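Local coordinates for putative modulator of DNA gyrase (PDB 1VPB), which has no firmly established function but probably acts as a metallopeptidase of the PmbA/TldD (U62) type, at residues N96-D99 with S100-L104; N137-D140 with K141-M144; L280-N284 with E285-S289. All coordinates share one frame; numbering follows the deposited sequence.

Contact 1 of 3, residues N96-D99 with S100-L104; sequences NGID and STRYL
Arg102 and Asp99 make an i to i+3 salt bridge at the C-terminal end of helix 87-101, where the chain turns out through a type I beta turn from Thr101 to Leu104. The arginine CB lies 3.6 Å from Asp99 O. CG stands anti to the backbone N (chi1 -164°), and a bend at chi3 lets the chain run beside Asp99, both side chains pointing the same way. NE makes a salt bridge with a second carboxylate, that of Asp74. NH1 reaches Asp99 OD1 at 2.9 Å; the carboxylate is met on its anti side, and the two flat groups are turned 45° apart. NH2 passes obliquely by Ile98 CG2 at 4.0 Å. Two waters lie in the guanidinium plane: water 1 links NH1 to Asp99 O, water 2 links NH2 to Asp99 OD1. With an alanine here, Asp74 and Asp99 would probably lose their shared positive partner, and both waters a donor that holds them. Asp99 OD2 still has Lys95. Inside the helix, Ser100 OG (2.9 Å) and its own backbone N grip Asn96 O from opposite faces of the carbonyl plane; Thr101 OG1 (2.8 Å) and its N do the same to Gly97 O. Val73 of strand 58-73 packs under Ile98, Thr101 and Arg102, while the second subunit brings Pro138 to Ser100 and Asp139 to Tyr103. The Tyr103 ring takes Asp99 O over one face, with its CE2 3.2 Å from that oxygen.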
ATOM      1  N   ASN A  96      25.586 -13.161   7.086  1.00 32.29           N
ATOM      2  CA  ASN A  96      24.745 -13.818   6.098  1.00 33.28           C
ATOM      3  C   ASN A  96      24.382 -12.874   4.974  1.00 33.72           C
ATOM      4  O   ASN A  96      24.392 -13.295   3.843  1.00 32.61           O
ATOM      5  CB  ASN A  96      23.501 -14.403   6.734  1.00 35.46           C
ATOM      6  CG  ASN A  96      23.824 -15.641   7.560  1.00 44.83           C
ATOM      7  OD1 ASN A  96      24.947 -16.207   7.474  1.00 50.18           O
ATOM      8  ND2 ASN A  96      22.851 -16.096   8.347  1.00 47.16           N
ATOM      9  N   GLY A  97      24.114 -11.595   5.282  1.00 31.00           N
ATOM     10  CA  GLY A  97      23.851 -10.599   4.273  1.00 27.67           C
ATOM     11  C   GLY A  97      25.021 -10.369   3.316  1.00 28.85           C
ATOM     12  O   GLY A  97      24.841 -10.301   2.093  1.00 28.98           O
ATOM     13  N   ILE A  98      26.218 -10.331   3.892  1.00 28.68           N
ATOM     14  CA  ILE A  98      27.439 -10.139   3.107  1.00 29.17           C
ATOM     15  C   ILE A  98      27.636 -11.312   2.139  1.00 29.77           C
ATOM     16  O   ILE A  98      27.844 -11.135   0.944  1.00 30.29           O
ATOM     17  CB  ILE A  98      28.663  -9.962   4.050  1.00 28.23           C
ATOM     18  CG1 ILE A  98      28.588  -8.631   4.776  1.00 29.19           C
ATOM     19  CG2 ILE A  98      29.941 -10.062   3.282  1.00 30.86           C
ATOM     20  CD1 ILE A  98      29.611  -8.423   5.884  1.00 31.77           C
ATOM     21  N   ASP A  99      27.518 -12.521   2.681  1.00 29.14           N
ATOM     22  CA  ASP A  99      27.773 -13.716   1.900  1.00 29.91           C
ATOM     23  C   ASP A  99      26.704 -13.918   0.820  1.00 27.63           C
ATOM     24  O   ASP A  99      27.012 -14.280  -0.287  1.00 29.92           O
ATOM     25  CB  ASP A  99      27.893 -14.879   2.809  1.00 34.36           C
ATOM     26  CG  ASP A  99      29.192 -14.878   3.618  1.00 40.31           C
ATOM     27  OD1 ASP A  99      30.224 -14.240   3.249  1.00 37.28           O
ATOM     28  OD2 ASP A  99      29.244 -15.547   4.663  1.00 44.90           O
ATOM     29  N   SER A 100      25.463 -13.539   1.133  1.00 29.76           N
ATOM     30  CA  SER A 100      24.378 -13.588   0.175  1.00 28.32           C
ATOM     31  C   SER A 100      24.555 -12.558  -0.951  1.00 26.66           C
ATOM     32  O   SER A 100      24.312 -12.859  -2.128  1.00 30.82           O
ATOM     33  CB  SER A 100      23.079 -13.334   0.903  1.00 31.39           C
ATOM     34  OG  SER A 100      22.802 -14.416   1.753  1.00 33.82           O
ATOM     35  N   THR A 101      24.995 -11.388  -0.588  1.00 29.43           N
ATOM     36  CA  THR A 101      25.212 -10.285  -1.537  1.00 29.02           C
ATOM     37  C   THR A 101      26.253 -10.689  -2.550  1.00 30.00           C
ATOM     38  O   THR A 101      26.133 -10.407  -3.736  1.00 28.51           O
ATOM     39  CB  THR A 101      25.656  -9.015  -0.809  1.00 29.44           C
ATOM     40  OG1 THR A 101      24.588  -8.488  -0.003  1.00 29.28           O
ATOM     41  CG2 THR A 101      26.127  -7.890  -1.700  1.00 28.80           C
ATOM     42  N   ARG A 102      27.281 -11.388  -2.077  1.00 28.20           N
ATOM     43  CA  ARG A 102      28.355 -11.791  -2.999  1.00 27.15           C
ATOM     44  C   ARG A 102      27.907 -12.700  -4.141  1.00 25.95           C
ATOM     45  O   ARG A 102      28.585 -12.873  -5.167  1.00 27.07           O
ATOM     46  CB  ARG A 102      29.474 -12.447  -2.194  1.00 28.41           C
ATOM     47  CG  ARG A 102      30.780 -12.564  -2.952  1.00 30.31           C
ATOM     48  CD  ARG A 102      31.938 -13.235  -2.204  1.00 29.65           C
ATOM     49  NE  ARG A 102      32.440 -12.441  -1.077  1.00 27.90           N
ATOM     50  CZ  ARG A 102      32.165 -12.659   0.205  1.00 30.19           C
ATOM     51  NH1 ARG A 102      31.346 -13.607   0.608  1.00 28.66           N
ATOM     52  NH2 ARG A 102      32.687 -11.880   1.092  1.00 31.92           N
ATOM     53  N   TYR A 103      26.791 -13.416  -3.940  1.00 27.56           N
ATOM     54  CA  TYR A 103      26.252 -14.260  -4.986  1.00 27.77           C
ATOM     55  C   TYR A 103      25.563 -13.529  -6.147  1.00 28.50           C
ATOM     56  O   TYR A 103      25.322 -14.136  -7.257  1.00 27.74           O
ATOM     57  CB  TYR A 103      25.291 -15.288  -4.418  1.00 28.18           C
ATOM     58  CG  TYR A 103      25.923 -16.203  -3.380  1.00 30.33           C
ATOM     59  CD1 TYR A 103      27.008 -17.020  -3.693  1.00 42.02           C
ATOM     60  CD2 TYR A 103      25.378 -16.290  -2.155  1.00 34.62           C
ATOM     61  CE1 TYR A 103      27.558 -17.880  -2.707  1.00 37.54           C
ATOM     62  CE2 TYR A 103      25.902 -17.137  -1.185  1.00 38.17           C
ATOM     63  CZ  TYR A 103      26.984 -17.907  -1.466  1.00 39.85           C
ATOM     64  OH  TYR A 103      27.436 -18.762  -0.438  1.00 45.69           O
ATOM     65  N   LEU A 104      25.273 -12.268  -5.937  1.00 29.44           N
ATOM     66  CA  LEU A 104      24.699 -11.414  -6.994  1.00 29.96           C
ATOM     67  C   LEU A 104      25.711 -11.226  -8.131  1.00 32.35           C
ATOM     68  O   LEU A 104      26.916 -11.445  -7.945  1.00 30.21           O
ATOM     69  CB  LEU A 104      24.349 -10.049  -6.439  1.00 28.46           C
ATOM     70  CG  LEU A 104      23.283 -10.003  -5.369  1.00 32.21           C
ATOM     71  CD1 LEU A 104      23.120  -8.620  -4.825  1.00 33.93           C
ATOM     72  CD2 LEU A 104      21.982 -10.596  -5.790  1.00 32.98           C
TER
HETATM   73  O   HOH W   1      29.470 -15.590  -0.688  1.00 19.47           O
HETATM   74  O   HOH W   2      32.589 -12.561   3.937  1.00 28.13           O

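Contact 2 of 3, residues N137-D140 with K141-M144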
ATOM      1  N   ASN A 137       0.055  15.741  26.510  1.00 36.06           N
ATOM      2  CA  ASN A 137      -0.905  14.916  27.237  1.00 35.72           C
ATOM      3  C   ASN A 137      -1.858  14.292  26.200  1.00 37.68           C
ATOM      4  O   ASN A 137      -2.493  15.005  25.415  1.00 35.85           O
ATOM      5  CB  ASN A 137      -1.716  15.792  28.199  1.00 36.68           C
ATOM      6  CG  ASN A 137      -2.818  15.017  28.941  1.00 44.64           C
ATOM      7  OD1 ASN A 137      -3.023  13.814  28.725  1.00 43.46           O
ATOM      8  ND2 ASN A 137      -3.537  15.719  29.835  1.00 47.76           N
ATOM      9  N   PRO A 138      -1.941  12.966  26.160  1.00 39.04           N
ATOM     10  CA  PRO A 138      -2.768  12.302  25.154  1.00 37.91           C
ATOM     11  C   PRO A 138      -4.189  12.759  25.233  1.00 35.32           C
ATOM     12  O   PRO A 138      -4.914  12.800  24.232  1.00 38.06           O
ATOM     13  CB  PRO A 138      -2.633  10.809  25.546  1.00 39.61           C
ATOM     14  CG  PRO A 138      -1.248  10.750  26.105  1.00 48.86           C
ATOM     15  CD  PRO A 138      -1.223  11.994  26.991  1.00 39.42           C
ATOM     16  N   ASP A 139      -4.647  13.126  26.403  1.00 35.70           N
ATOM     17  CA  ASP A 139      -6.003  13.608  26.496  1.00 36.50           C
ATOM     18  C   ASP A 139      -6.309  14.900  25.724  1.00 37.06           C
ATOM     19  O   ASP A 139      -7.404  15.088  25.175  1.00 34.67           O
ATOM     20  CB  ASP A 139      -6.340  13.781  27.973  1.00 40.57           C
ATOM     21  CG  ASP A 139      -7.823  13.812  28.241  1.00 50.51           C
ATOM     22  OD1 ASP A 139      -8.647  13.232  27.454  1.00 42.01           O
ATOM     23  OD2 ASP A 139      -8.245  14.399  29.254  1.00 56.95           O
ATOM     24  N   ASP A 140      -5.339  15.816  25.659  1.00 36.52           N
ATOM     25  CA  ASP A 140      -5.488  17.012  24.817  1.00 35.09           C
ATOM     26  C   ASP A 140      -5.553  16.665  23.317  1.00 33.23           C
ATOM     27  O   ASP A 140      -6.275  17.285  22.547  1.00 36.79           O
ATOM     28  CB  ASP A 140      -4.302  17.944  25.057  1.00 38.32           C
ATOM     29  CG  ASP A 140      -4.263  18.481  26.475  1.00 40.99           C
ATOM     30  OD1 ASP A 140      -5.321  18.608  27.098  1.00 40.26           O
ATOM     31  OD2 ASP A 140      -3.204  18.823  27.012  1.00 41.61           O
ATOM     32  N   LYS A 141      -4.786  15.648  22.937  1.00 34.67           N
ATOM     33  CA  LYS A 141      -4.727  15.172  21.546  1.00 34.62           C
ATOM     34  C   LYS A 141      -6.107  14.651  21.133  1.00 34.11           C
ATOM     35  O   LYS A 141      -6.685  15.086  20.138  1.00 35.69           O
ATOM     36  CB  LYS A 141      -3.630  14.096  21.389  1.00 35.45           C
ATOM     37  CG  LYS A 141      -2.208  14.516  21.760  1.00 35.19           C
ATOM     38  CD  LYS A 141      -1.274  13.376  21.613  1.00 33.49           C
ATOM     39  CE  LYS A 141       0.104  13.693  22.131  1.00 34.26           C
ATOM     40  NZ  LYS A 141       1.126  12.656  21.922  1.00 36.23           N
ATOM     41  N   ILE A 142      -6.668  13.730  21.906  0.50 34.01           N
ATOM     42  CA  ILE A 142      -7.971  13.216  21.527  0.50 31.68           C
ATOM     43  C   ILE A 142      -9.073  14.286  21.616  0.50 33.36           C
ATOM     44  O   ILE A 142     -10.004  14.291  20.809  0.50 35.44           O
ATOM     45  CB  ILE A 142      -8.333  11.953  22.323  0.50 32.13           C
ATOM     46  CG1 ILE A 142      -9.509  11.265  21.644  0.50 32.36           C
ATOM     47  CG2 ILE A 142      -8.658  12.297  23.766  0.50 35.95           C
ATOM     48  CD1 ILE A 142     -10.072  10.136  22.402  0.50 29.88           C
ATOM     49  N   GLU A 143      -8.969  15.222  22.558  1.00 37.72           N
ATOM     50  CA  GLU A 143      -9.901  16.354  22.583  1.00 38.25           C
ATOM     51  C   GLU A 143      -9.896  17.194  21.299  1.00 35.55           C
ATOM     52  O   GLU A 143     -10.964  17.688  20.838  1.00 33.98           O
ATOM     53  CB  GLU A 143      -9.634  17.290  23.771  1.00 39.85           C
ATOM     54  CG  GLU A 143     -10.056  16.745  25.126  1.00 55.11           C
ATOM     55  CD  GLU A 143     -11.528  16.353  25.206  1.00 62.08           C
ATOM     56  OE1 GLU A 143     -12.383  17.129  24.717  1.00 47.43           O
ATOM     57  OE2 GLU A 143     -11.815  15.249  25.740  1.00 64.30           O
ATOM     58  N   MET A 144      -8.709  17.441  20.747  1.00 37.64           N
ATOM     59  CA  MET A 144      -8.630  18.143  19.466  1.00 35.91           C
ATOM     60  C   MET A 144      -9.410  17.429  18.382  1.00 37.20           C
ATOM     61  O   MET A 144     -10.060  18.083  17.592  1.00 35.22           O
ATOM     62  CB  MET A 144      -7.191  18.314  18.997  1.00 39.26           C
ATOM     63  CG  MET A 144      -6.354  19.203  19.894  1.00 39.09           C
ATOM     64  SD  MET A 144      -4.614  19.254  19.429  1.00 37.77           S
ATOM     65  CE  MET A 144      -3.930  19.816  20.927  1.00 43.25           C
TER
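Asp139 lies against Glu143 in the first turns of helix 138-150, its OD1 4.1 Å from Glu143 OE2. The pair is of like charge; the side chains lie alongside each other, their carboxylate planes 86° apart, and Glu143 OE2 finds its counter-charge in Lys146. Two acids this close to a helix N-terminus are probably eased by the helix dipole. Glu143 CG, set anti to the carbonyl carbon (chi1 -73°), comes within 3.1 Å of Asp139 O, and the bend at chi2 then turns the carboxylate. On another face, chi1 of Lys141 (-59°) sets CG near Asn137 O; the extended remainder passes Pro138, CD lying 4.0 Å from Pro138 CA, and carries NZ to a salt bridge with Asp168. Behind these side chains stand the i to i+4 backbone bonds. Ile142 N to Pro138 O is the straightest, at 169°, whereas Lys141 N to Asn137 O is long and weak. Asn137 is the N-cap: OD1 accepts from Asp139 N at 2.9 Å, the donor standing above the amide carbonyl plane, and Pro138 opens the helix right after it. Outward, Lys141 settles on Phe49 of strand 36-52, with Asp168 supplied by strand 159-177. Ile142, modelled in two conformers and so less certain, appears to pack on Phe49 too and on Leu104 of the second subunit, from the turn after that chain's helix 87-101.

Contact 3 of 3, residues L280-N284 with E285-S289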
ATOM      1  N   LEU A 280      13.718  14.041 -20.812  1.00 37.39           N
ATOM      2  CA  LEU A 280      15.061  13.668 -21.219  1.00 38.99           C
ATOM      3  C   LEU A 280      15.443  14.640 -22.313  1.00 38.35           C
ATOM      4  O   LEU A 280      14.595  14.995 -23.154  1.00 38.69           O
ATOM      5  CB  LEU A 280      15.039  12.249 -21.776  1.00 43.35           C
ATOM      6  CG  LEU A 280      16.368  11.653 -22.225  1.00 41.87           C
ATOM      7  CD1 LEU A 280      17.262  11.339 -21.043  1.00 49.10           C
ATOM      8  CD2 LEU A 280      16.038  10.401 -23.058  1.00 49.65           C
ATOM      9  N   ASN A 281      16.694  15.090 -22.297  1.00 43.19           N
ATOM     10  CA  ASN A 281      17.226  16.012 -23.320  1.00 41.53           C
ATOM     11  C   ASN A 281      16.583  17.403 -23.339  1.00 42.83           C
ATOM     12  O   ASN A 281      16.598  18.089 -24.351  1.00 43.00           O
ATOM     13  CB  ASN A 281      17.127  15.413 -24.742  1.00 49.02           C
ATOM     14  CG  ASN A 281      17.935  14.140 -24.903  1.00 53.45           C
ATOM     15  OD1 ASN A 281      18.963  13.923 -24.223  1.00 64.16           O
ATOM     16  ND2 ASN A 281      17.463  13.269 -25.796  1.00 67.97           N
ATOM     17  N   LYS A 282      15.978  17.804 -22.238  1.00 38.83           N
ATOM     18  CA  LYS A 282      15.364  19.138 -22.164  1.00 36.69           C
ATOM     19  C   LYS A 282      16.129  20.072 -21.225  1.00 36.99           C
ATOM     20  O   LYS A 282      15.707  21.218 -21.024  1.00 36.77           O
ATOM     21  CB  LYS A 282      13.947  19.011 -21.675  1.00 37.22           C
ATOM     22  CG  LYS A 282      13.010  18.114 -22.495  1.00 42.56           C
ATOM     23  CD  LYS A 282      12.876  18.477 -23.899  1.00 48.17           C
ATOM     24  CE  LYS A 282      11.850  17.540 -24.541  1.00 50.10           C
ATOM     25  NZ  LYS A 282      12.138  17.377 -25.976  1.00 48.22           N
ATOM     26  N   LEU A 283      17.258  19.621 -20.671  1.00 38.44           N
ATOM     27  CA  LEU A 283      17.987  20.416 -19.706  1.00 37.08           C
ATOM     28  C   LEU A 283      18.434  21.702 -20.384  1.00 36.92           C
ATOM     29  O   LEU A 283      18.915  21.677 -21.510  1.00 36.24           O
ATOM     30  CB  LEU A 283      19.173  19.633 -19.110  1.00 37.24           C
ATOM     31  CG  LEU A 283      19.934  20.267 -17.947  1.00 40.51           C
ATOM     32  CD1 LEU A 283      19.057  20.371 -16.689  1.00 40.93           C
ATOM     33  CD2 LEU A 283      21.149  19.447 -17.630  1.00 41.64           C
ATOM     34  N   ASN A 284      18.243  22.820 -19.672  1.00 37.06           N
ATOM     35  CA  ASN A 284      18.624  24.140 -20.135  1.00 39.11           C
ATOM     36  C   ASN A 284      17.872  24.585 -21.377  1.00 35.32           C
ATOM     37  O   ASN A 284      18.269  25.535 -22.022  1.00 36.21           O
ATOM     38  CB  ASN A 284      20.145  24.277 -20.298  1.00 41.98           C
ATOM     39  CG  ASN A 284      20.904  23.923 -19.002  1.00 39.93           C
ATOM     40  OD1 ASN A 284      21.774  23.080 -19.049  1.00 48.24           O
ATOM     41  ND2 ASN A 284      20.512  24.505 -17.859  1.00 43.00           N
ATOM     42  N   GLU A 285      16.725  23.965 -21.640  1.00 35.16           N
ATOM     43  CA  GLU A 285      15.849  24.428 -22.698  1.00 35.76           C
ATOM     44  C   GLU A 285      14.646  25.175 -22.157  1.00 34.42           C
ATOM     45  O   GLU A 285      14.206  24.976 -21.015  1.00 35.10           O
ATOM     46  CB  GLU A 285      15.351  23.239 -23.532  1.00 36.75           C
ATOM     47  CG  GLU A 285      16.439  22.386 -24.187  1.00 40.48           C
ATOM     48  CD  GLU A 285      17.245  23.096 -25.267  1.00 43.83           C
ATOM     49  OE1 GLU A 285      16.885  24.182 -25.783  1.00 40.14           O
ATOM     50  OE2 GLU A 285      18.312  22.564 -25.594  1.00 40.37           O
ATOM     51  N   LYS A 286      14.097  26.013 -23.017  1.00 32.29           N
ATOM     52  CA  LYS A 286      12.998  26.897 -22.657  1.00 33.64           C
ATOM     53  C   LYS A 286      11.699  26.151 -22.938  1.00 33.34           C
ATOM     54  O   LYS A 286      11.027  26.388 -23.961  1.00 33.23           O
ATOM     55  CB  LYS A 286      13.076  28.199 -23.472  1.00 33.72           C
ATOM     56  CG  LYS A 286      12.463  29.398 -22.795  1.00 37.91           C
ATOM     57  CD  LYS A 286      11.004  29.294 -22.419  1.00 35.58           C
ATOM     58  CE  LYS A 286      10.495  30.649 -21.863  1.00 41.48           C
ATOM     59  NZ  LYS A 286       9.073  30.674 -21.428  1.00 35.60           N
ATOM     60  N   ILE A 287      11.353  25.229 -22.029  1.00 32.56           N
ATOM     61  CA  ILE A 287      10.243  24.325 -22.288  1.00 32.51           C
ATOM     62  C   ILE A 287       8.903  24.773 -21.742  1.00 33.88           C
ATOM     63  O   ILE A 287       7.889  24.318 -22.209  1.00 34.25           O
ATOM     64  CB  ILE A 287      10.552  22.894 -21.809  1.00 34.73           C
ATOM     65  CG1 ILE A 287      10.753  22.859 -20.316  1.00 34.65           C
ATOM     66  CG2 ILE A 287      11.786  22.348 -22.486  1.00 39.54           C
ATOM     67  CD1 ILE A 287      10.833  21.411 -19.805  1.00 39.08           C
ATOM     68  N   ALA A 288       8.880  25.628 -20.722  1.00 31.69           N
ATOM     69  CA  ALA A 288       7.622  25.964 -20.114  1.00 32.93           C
ATOM     70  C   ALA A 288       7.438  27.494 -19.996  1.00 31.09           C
ATOM     71  O   ALA A 288       8.221  28.272 -20.540  1.00 32.65           O
ATOM     72  CB  ALA A 288       7.530  25.279 -18.779  1.00 34.21           C
ATOM     73  N   SER A 289       6.377  27.897 -19.306  1.00 32.02           N
ATOM     74  CA  SER A 289       5.942  29.291 -19.225  1.00 32.96           C
ATOM     75  C   SER A 289       6.950  30.199 -18.543  1.00 31.14           C
ATOM     76  O   SER A 289       7.632  29.791 -17.634  1.00 32.82           O
ATOM     77  CB  SER A 289       4.640  29.381 -18.453  1.00 30.94           C
ATOM     78  OG  SER A 289       4.212  30.730 -18.297  1.00 36.03           O
TER
HETATM   79  O   HOH W   3      18.823  20.150 -25.447  1.00 43.16           O
HETATM   80  O   HOH W   4      20.147  22.981 -23.589  1.00 45.14           O
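Glu285 folds back over the turn that runs from Lys282 to Glu285 itself, and with Lys282 and Asn284 it carries the contact. Glu285 N donates to Lys282 O at 3.0 Å, closing a type II beta turn; the N-H comes in from above the carbonyl plane, not on a lone pair. The glutamate CB lies 3.2 Å from the same oxygen, and CG lies near both Lys282 O and Leu283 O, so the Lys282 carbonyl is met by both backbone and side chain. A bend at chi2 (-66°) turns the carboxylate to where OE2 meets two waters and accepts from both: water 4, at 2.7 Å, also donates to Leu283 O, and water 3 also donates to Asn281 O. The carboxylate is thereby tied to two backbone carbonyls that it could not bond directly, being an acceptor itself. Lys282 adds the nonpolar part, its CB 4.1 Å from Ile287 CG2. Asn284 takes the third position of the turn with positive phi (64°), a conformation asparagine tolerates better than most residues; its ND2 hydrogen-bonds Asn328 OD1. Backbone bonds from Asn284 and Glu285 to Leu327 fasten the loop beside strand 326-327. Farther on, Lys286 NZ donates to Ala288 O at 2.7 Å and pairs with Asp290. The whole is a type II beta turn followed by an inverse gamma turn centred on Lys286, in the loop between helix 269-273 and strand 294-296.

In the fold
Contacts 1 and 2 are helix-terminal and partly buried, contact 3 an exposed loop. Though consecutive in the chain, helices 87-101 and 138-150 put contacts 1 and 2 about 48 Å apart between centres within one subunit; across the dimer they meet, since the end of one helix packs on the start of the other in the partner chain. Each rests on a strand of the long antiparallel sheet. Contact 1 is held by a salt bridge and hydroxyls sharing carbonyls, contact 2 by a side-chain N-cap and helical backbone bonds, with two like-charged acids close by. Contact 3, in the C-terminal domain, touches no other subunit and relies on a turn hydrogen bond and bridging waters.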